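Local coordinates for repeat Five Residue (Rfr) protein or pentapeptide repeat protein (Cyanothece, PDB 2O6W) that is of unknown function but folds its consecutive five-residue repeats into a right-handed quadrilateral beta helix, at residues Ala61-Ala66 against Ala81-Thr86; Asn67-Asp72 against Leu88-Leu93. All coordinates share one frame; numbering follows the deposited sequence.

Contact 1 of 2, residues Ala61-Ala66 against Ala81-Thr86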
loop_
_atom_site.group_PDB
_atom_site.type_symbol
_atom_site.label_atom_id
_atom_site.label_comp_id
_atom_site.label_asym_id
_atom_site.label_seq_id
_atom_site.Cartn_x
_atom_site.Cartn_y
_atom_site.Cartn_z
ATOM N N ALA A 61 7.098 -7.538 -3.854
ATOM C CA ALA A 61 7.695 -7.365 -2.534
ATOM C C ALA A 61 6.895 -8.137 -1.485
ATOM O O ALA A 61 5.701 -8.384 -1.656
ATOM C CB ALA A 61 7.747 -5.888 -2.166
ATOM N N ASN A 62 7.560 -8.530 -0.405
ATOM C CA ASN A 62 6.886 -9.242 0.668
ATOM C C ASN A 62 6.849 -8.301 1.869
ATOM O O ASN A 62 7.886 -7.971 2.438
ATOM C CB ASN A 62 7.632 -10.522 1.044
ATOM C CG ASN A 62 6.791 -11.450 1.917
ATOM O OD1 ASN A 62 6.047 -11.002 2.795
ATOM N ND2 ASN A 62 6.921 -12.747 1.692
ATOM N N LEU A 63 5.645 -7.876 2.238
ATOM C CA LEU A 63 5.446 -6.971 3.350
ATOM C C LEU A 63 4.582 -7.611 4.432
ATOM O O LEU A 63 4.038 -6.926 5.298
ATOM C CB LEU A 63 4.794 -5.680 2.848
ATOM C CG LEU A 63 5.720 -4.688 2.137
ATOM C CD1 LEU A 63 4.933 -3.809 1.173
ATOM C CD2 LEU A 63 6.426 -3.843 3.178
ATOM N N SER A 64 4.462 -8.934 4.373
ATOM C CA SER A 64 3.661 -9.699 5.333
ATOM C C SER A 64 3.882 -9.302 6.796
ATOM O O SER A 64 5.012 -9.232 7.264
ATOM C CB SER A 64 3.957 -11.193 5.173
ATOM O OG SER A 64 3.532 -11.659 3.899
ATOM N N ASN A 65 2.795 -9.033 7.510
ATOM C CA ASN A 65 2.887 -8.682 8.920
ATOM C C ASN A 65 3.635 -7.382 9.170
ATOM O O ASN A 65 4.023 -7.088 10.304
ATOM C CB ASN A 65 3.576 -9.818 9.685
ATOM C CG ASN A 65 2.796 -11.115 9.620
ATOM O OD1 ASN A 65 1.765 -11.265 10.279
ATOM N ND2 ASN A 65 3.267 -12.050 8.810
ATOM N N ALA A 66 3.859 -6.604 8.116
ATOM C CA ALA A 66 4.552 -5.329 8.282
ATOM C C ALA A 66 3.542 -4.301 8.768
ATOM O O ALA A 66 2.343 -4.483 8.599
ATOM C CB ALA A 66 5.158 -4.880 6.970
ATOM N N ALA A 81 2.360 -8.389 -5.071
ATOM C CA ALA A 81 3.022 -8.230 -3.786
ATOM C C ALA A 81 2.369 -9.126 -2.737
ATOM O O ALA A 81 1.191 -9.469 -2.841
ATOM C CB ALA A 81 2.946 -6.783 -3.350
ATOM N N ILE A 82 3.139 -9.510 -1.729
ATOM C CA ILE A 82 2.628 -10.353 -0.654
ATOM C C ILE A 82 2.407 -9.450 0.556
ATOM O O ILE A 82 3.354 -8.866 1.086
ATOM C CB ILE A 82 3.643 -11.476 -0.305
ATOM C CG1 ILE A 82 3.913 -12.320 -1.558
ATOM C CG2 ILE A 82 3.114 -12.341 0.835
ATOM C CD1 ILE A 82 5.032 -13.312 -1.410
ATOM N N LEU A 83 1.153 -9.341 0.986
ATOM C CA LEU A 83 0.793 -8.492 2.113
ATOM C C LEU A 83 -0.087 -9.239 3.112
ATOM O O LEU A 83 -1.117 -8.728 3.551
ATOM C CB LEU A 83 0.056 -7.250 1.596
ATOM C CG LEU A 83 0.765 -6.495 0.470
ATOM C CD1 LEU A 83 -0.149 -5.462 -0.143
ATOM C CD2 LEU A 83 2.014 -5.839 1.018
ATOM N N VAL A 84 0.327 -10.446 3.475
ATOM C CA VAL A 84 -0.429 -11.267 4.412
ATOM C C VAL A 84 -0.408 -10.711 5.833
ATOM O O VAL A 84 0.655 -10.553 6.427
ATOM C CB VAL A 84 0.117 -12.718 4.421
ATOM C CG1 VAL A 84 -0.547 -13.531 5.522
ATOM C CG2 VAL A 84 -0.131 -13.364 3.065
ATOM N N GLU A 85 -1.588 -10.423 6.372
ATOM C CA GLU A 85 -1.716 -9.893 7.724
ATOM C C GLU A 85 -0.983 -8.570 7.908
ATOM O O GLU A 85 -0.543 -8.245 9.009
ATOM C CB GLU A 85 -1.193 -10.908 8.741
ATOM C CG GLU A 85 -2.099 -12.107 8.939
ATOM C CD GLU A 85 -1.397 -13.263 9.641
ATOM O OE1 GLU A 85 -0.875 -13.066 10.762
ATOM O OE2 GLU A 85 -1.367 -14.375 9.064
ATOM N N THR A 86 -0.858 -7.806 6.832
ATOM C CA THR A 86 -0.179 -6.519 6.884
ATOM C C THR A 86 -1.111 -5.465 7.467
ATOM O O THR A 86 -2.322 -5.504 7.232
ATOM C CB THR A 86 0.246 -6.070 5.465
ATOM O OG1 THR A 86 1.163 -7.024 4.915
ATOM C CG2 THR A 86 0.900 -4.694 5.500
#
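A81 sits across from A61, its CB against A61 O, and that carbonyl passes the connection on to the next residue. I82 N donates to A61 O at 2.8 Å, almost straight at 170°, and I82 O in turn receives L63 N at 2.7 Å, so I82 and N62 form a single beta bridge. The side chain of I82 reaches across to the first segment through both branches. I82 CG2, anti to the backbone N, comes within 3.2 Å of S64 OG, while I82 CD1 lies against the N62 amide, 3.7 Å from N62 ND2. That amide is kept in place within its own segment: N62 OD1 accepts both S64 N, in an Asx turn, and S64 OG, and this double grip limits its rotation. L83 is buried next to L63, the two side chains running side by side, with L83 CD2 3.3 Å from L63 CB. At V84 the backbone takes over again. V84 O receives N65 N at 2.8 Å, while V84 N makes a weak bond to S64 OG. E85 adds a CA-H...O contact from N65 CA to its carbonyl oxygen. T86 OG1, beside its own backbone N (chi1 -61°), is directed at L63 O, though the position of that oxygen is less certain; T86 CG2 lies 3.4 Å from A66 O. The type II turns L63-A66 and L83-T86 thus stack one on the other, with leucine and small residues buried inside, as at a corner of the pentapeptide-repeat right-handed quadrilateral beta helix.

Contact 2 of 2, residues Asn67-Asp72 against Leu88-Leu93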
loop_
_atom_site.group_PDB
_atom_site.type_symbol
_atom_site.label_atom_id
_atom_site.label_comp_id
_atom_site.label_asym_id
_atom_site.label_seq_id
_atom_site.Cartn_x
_atom_site.Cartn_y
_atom_site.Cartn_z
ATOM N N ASN A 67 4.029 -3.233 9.385
ATOM C CA ASN A 67 3.148 -2.181 9.870
ATOM C C ASN A 67 3.276 -0.906 9.037
ATOM O O ASN A 67 4.318 -0.237 9.057
ATOM C CB ASN A 67 3.443 -1.855 11.337
ATOM C CG ASN A 67 2.571 -0.728 11.855
ATOM O OD1 ASN A 67 1.432 -0.567 11.408
ATOM N ND2 ASN A 67 3.086 0.043 12.806
ATOM N N LEU A 68 2.216 -0.570 8.309
ATOM C CA LEU A 68 2.214 0.630 7.471
ATOM C C LEU A 68 1.122 1.606 7.901
ATOM O O LEU A 68 0.713 2.478 7.137
ATOM C CB LEU A 68 2.024 0.236 6.006
ATOM C CG LEU A 68 3.165 -0.643 5.478
ATOM C CD1 LEU A 68 2.806 -1.244 4.124
ATOM C CD2 LEU A 68 4.424 0.196 5.382
ATOM N N TYR A 69 0.669 1.447 9.141
ATOM C CA TYR A 69 -0.372 2.294 9.718
ATOM C C TYR A 69 -0.214 3.775 9.358
ATOM O O TYR A 69 0.853 4.356 9.543
ATOM C CB TYR A 69 -0.386 2.131 11.241
ATOM C CG TYR A 69 -1.399 3.005 11.934
ATOM C CD1 TYR A 69 -2.762 2.829 11.720
ATOM C CD2 TYR A 69 -0.994 4.022 12.798
ATOM C CE1 TYR A 69 -3.698 3.646 12.346
ATOM C CE2 TYR A 69 -1.920 4.842 13.427
ATOM C CZ TYR A 69 -3.270 4.652 13.199
ATOM O OH TYR A 69 -4.191 5.467 13.822
ATOM N N GLN A 70 -1.291 4.361 8.838
ATOM C CA GLN A 70 -1.338 5.769 8.442
ATOM C C GLN A 70 -0.285 6.222 7.446
ATOM O O GLN A 70 0.040 7.399 7.391
ATOM C CB GLN A 70 -1.265 6.674 9.673
ATOM C CG GLN A 70 -2.486 6.614 10.553
ATOM C CD GLN A 70 -2.497 7.720 11.593
ATOM O OE1 GLN A 70 -1.511 7.936 12.299
ATOM N NE2 GLN A 70 -3.619 8.421 11.699
ATOM N N SER A 71 0.256 5.295 6.667
ATOM C CA SER A 71 1.263 5.643 5.675
ATOM C C SER A 71 0.614 6.070 4.355
ATOM O O SER A 71 -0.481 5.619 4.013
ATOM C CB SER A 71 2.185 4.450 5.424
ATOM O OG SER A 71 3.180 4.350 6.428
ATOM N N ASP A 72 1.281 6.955 3.622
ATOM C CA ASP A 72 0.770 7.402 2.331
ATOM C C ASP A 72 1.371 6.450 1.292
ATOM O O ASP A 72 2.593 6.333 1.179
ATOM C CB ASP A 72 1.219 8.843 2.033
ATOM C CG ASP A 72 0.554 9.430 0.779
ATOM O OD1 ASP A 72 0.291 8.670 -0.189
ATOM O OD2 ASP A 72 0.314 10.663 0.751
ATOM N N LEU A 88 -2.501 -2.188 7.038
ATOM C CA LEU A 88 -2.655 -1.086 6.090
ATOM C C LEU A 88 -3.781 -0.151 6.511
ATOM O O LEU A 88 -4.334 0.562 5.677
ATOM C CB LEU A 88 -2.959 -1.618 4.685
ATOM C CG LEU A 88 -1.881 -2.511 4.075
ATOM C CD1 LEU A 88 -2.429 -3.253 2.877
ATOM C CD2 LEU A 88 -0.671 -1.664 3.705
ATOM N N SER A 89 -4.133 -0.150 7.794
ATOM C CA SER A 89 -5.219 0.713 8.245
ATOM C C SER A 89 -4.888 2.202 8.147
ATOM O O SER A 89 -3.761 2.632 8.407
ATOM C CB SER A 89 -5.648 0.357 9.676
ATOM O OG SER A 89 -4.558 0.417 10.571
ATOM N N GLU A 90 -5.892 2.974 7.748
ATOM C CA GLU A 90 -5.778 4.416 7.570
ATOM C C GLU A 90 -4.665 4.825 6.611
ATOM O O GLU A 90 -4.096 5.907 6.730
ATOM C CB GLU A 90 -5.605 5.103 8.923
ATOM C CG GLU A 90 -6.757 4.807 9.854
ATOM C CD GLU A 90 -6.899 5.814 10.977
ATOM O OE1 GLU A 90 -7.741 5.570 11.872
ATOM O OE2 GLU A 90 -6.185 6.848 10.960
ATOM N N THR A 91 -4.353 3.955 5.658
ATOM C CA THR A 91 -3.335 4.279 4.671
ATOM C C THR A 91 -3.997 4.924 3.461
ATOM O O THR A 91 -5.199 4.762 3.228
ATOM C CB THR A 91 -2.570 3.027 4.178
ATOM O OG1 THR A 91 -3.498 2.057 3.658
ATOM C CG2 THR A 91 -1.754 2.428 5.311
ATOM N N ASP A 92 -3.215 5.665 2.691
ATOM C CA ASP A 92 -3.742 6.294 1.491
ATOM C C ASP A 92 -3.265 5.416 0.332
ATOM O O ASP A 92 -2.085 5.411 0.001
ATOM C CB ASP A 92 -3.199 7.723 1.351
ATOM C CG ASP A 92 -3.838 8.488 0.194
ATOM O OD1 ASP A 92 -4.321 7.838 -0.756
ATOM O OD2 ASP A 92 -3.841 9.744 0.224
ATOM N N LEU A 93 -4.177 4.648 -0.257
ATOM C CA LEU A 93 -3.838 3.778 -1.380
ATOM C C LEU A 93 -4.527 4.240 -2.668
ATOM O O LEU A 93 -4.839 3.435 -3.545
ATOM C CB LEU A 93 -4.215 2.325 -1.058
ATOM C CG LEU A 93 -3.137 1.563 -0.271
ATOM C CD1 LEU A 93 -3.723 0.375 0.475
ATOM C CD2 LEU A 93 -2.048 1.113 -1.241
#
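The Y69 ring meets S89 at its edge, where S89 OG, hydrogen-bonded to N87 OD1, lies near the ring plane, 3.2 Å from Y69 CD1, while CG of Q70 sits over one face, displaced toward the rim. E90 runs alongside the same ring with its carboxylate turned 47° from it. These groups decorate two stacked type II turns, L68-S71 and L88-T91, in successive coils of the quadrilateral beta helix. Q70 NE2 gives a bond of 3.1 Å to E90 OE2, the amide and carboxylate planes standing 65° apart, and Q70 OE1 is held by R27. Were E90 replaced by alanine, Q70 NE2 would probably lose this acceptor and a gap would be likely to open beside the tyrosine ring. The backbones join as well: Q70 N donates nearly straight to S89 O, and D92 N to S71 O at 3.0 Å, bridging D72 with D92. Inside the coil, L68 CD1 packs on L88 CD2 at 3.5 Å. T91 OG1, wedged between its own N and carbonyl carbon (chi1 56°), bonds to L88 O, which leaves CG2 to press on L68 O. D72 and D92 lie side by side, D72 OD1 bonded to S74 OG and D92 OD1 to E94 N. D92 OD2, 4.3 Å from D72 OD2, is salt-bridged to K33 NZ, which probably eases the like charges.

The four segments alternate along the chain, 61-66, 67-72, 81-86 and 88-93, the first two being continuous and the last two separated by one residue. Contacts 1 and 2 therefore join the same two neighbouring coils of one beta helix at successive places round the coil, their centres about 13 Å apart. Both bridges pair residues twenty positions apart, the length of one four-sided coil built of five-residue repeats. The contacts also touch inside the helix, where T86 CG2 of contact 1 lies 4.2 Å from L68 CD1 of contact 2. Neither contains regular helix or strand; coil is joined to coil by isolated bridges, stacked turns and leucine contacts.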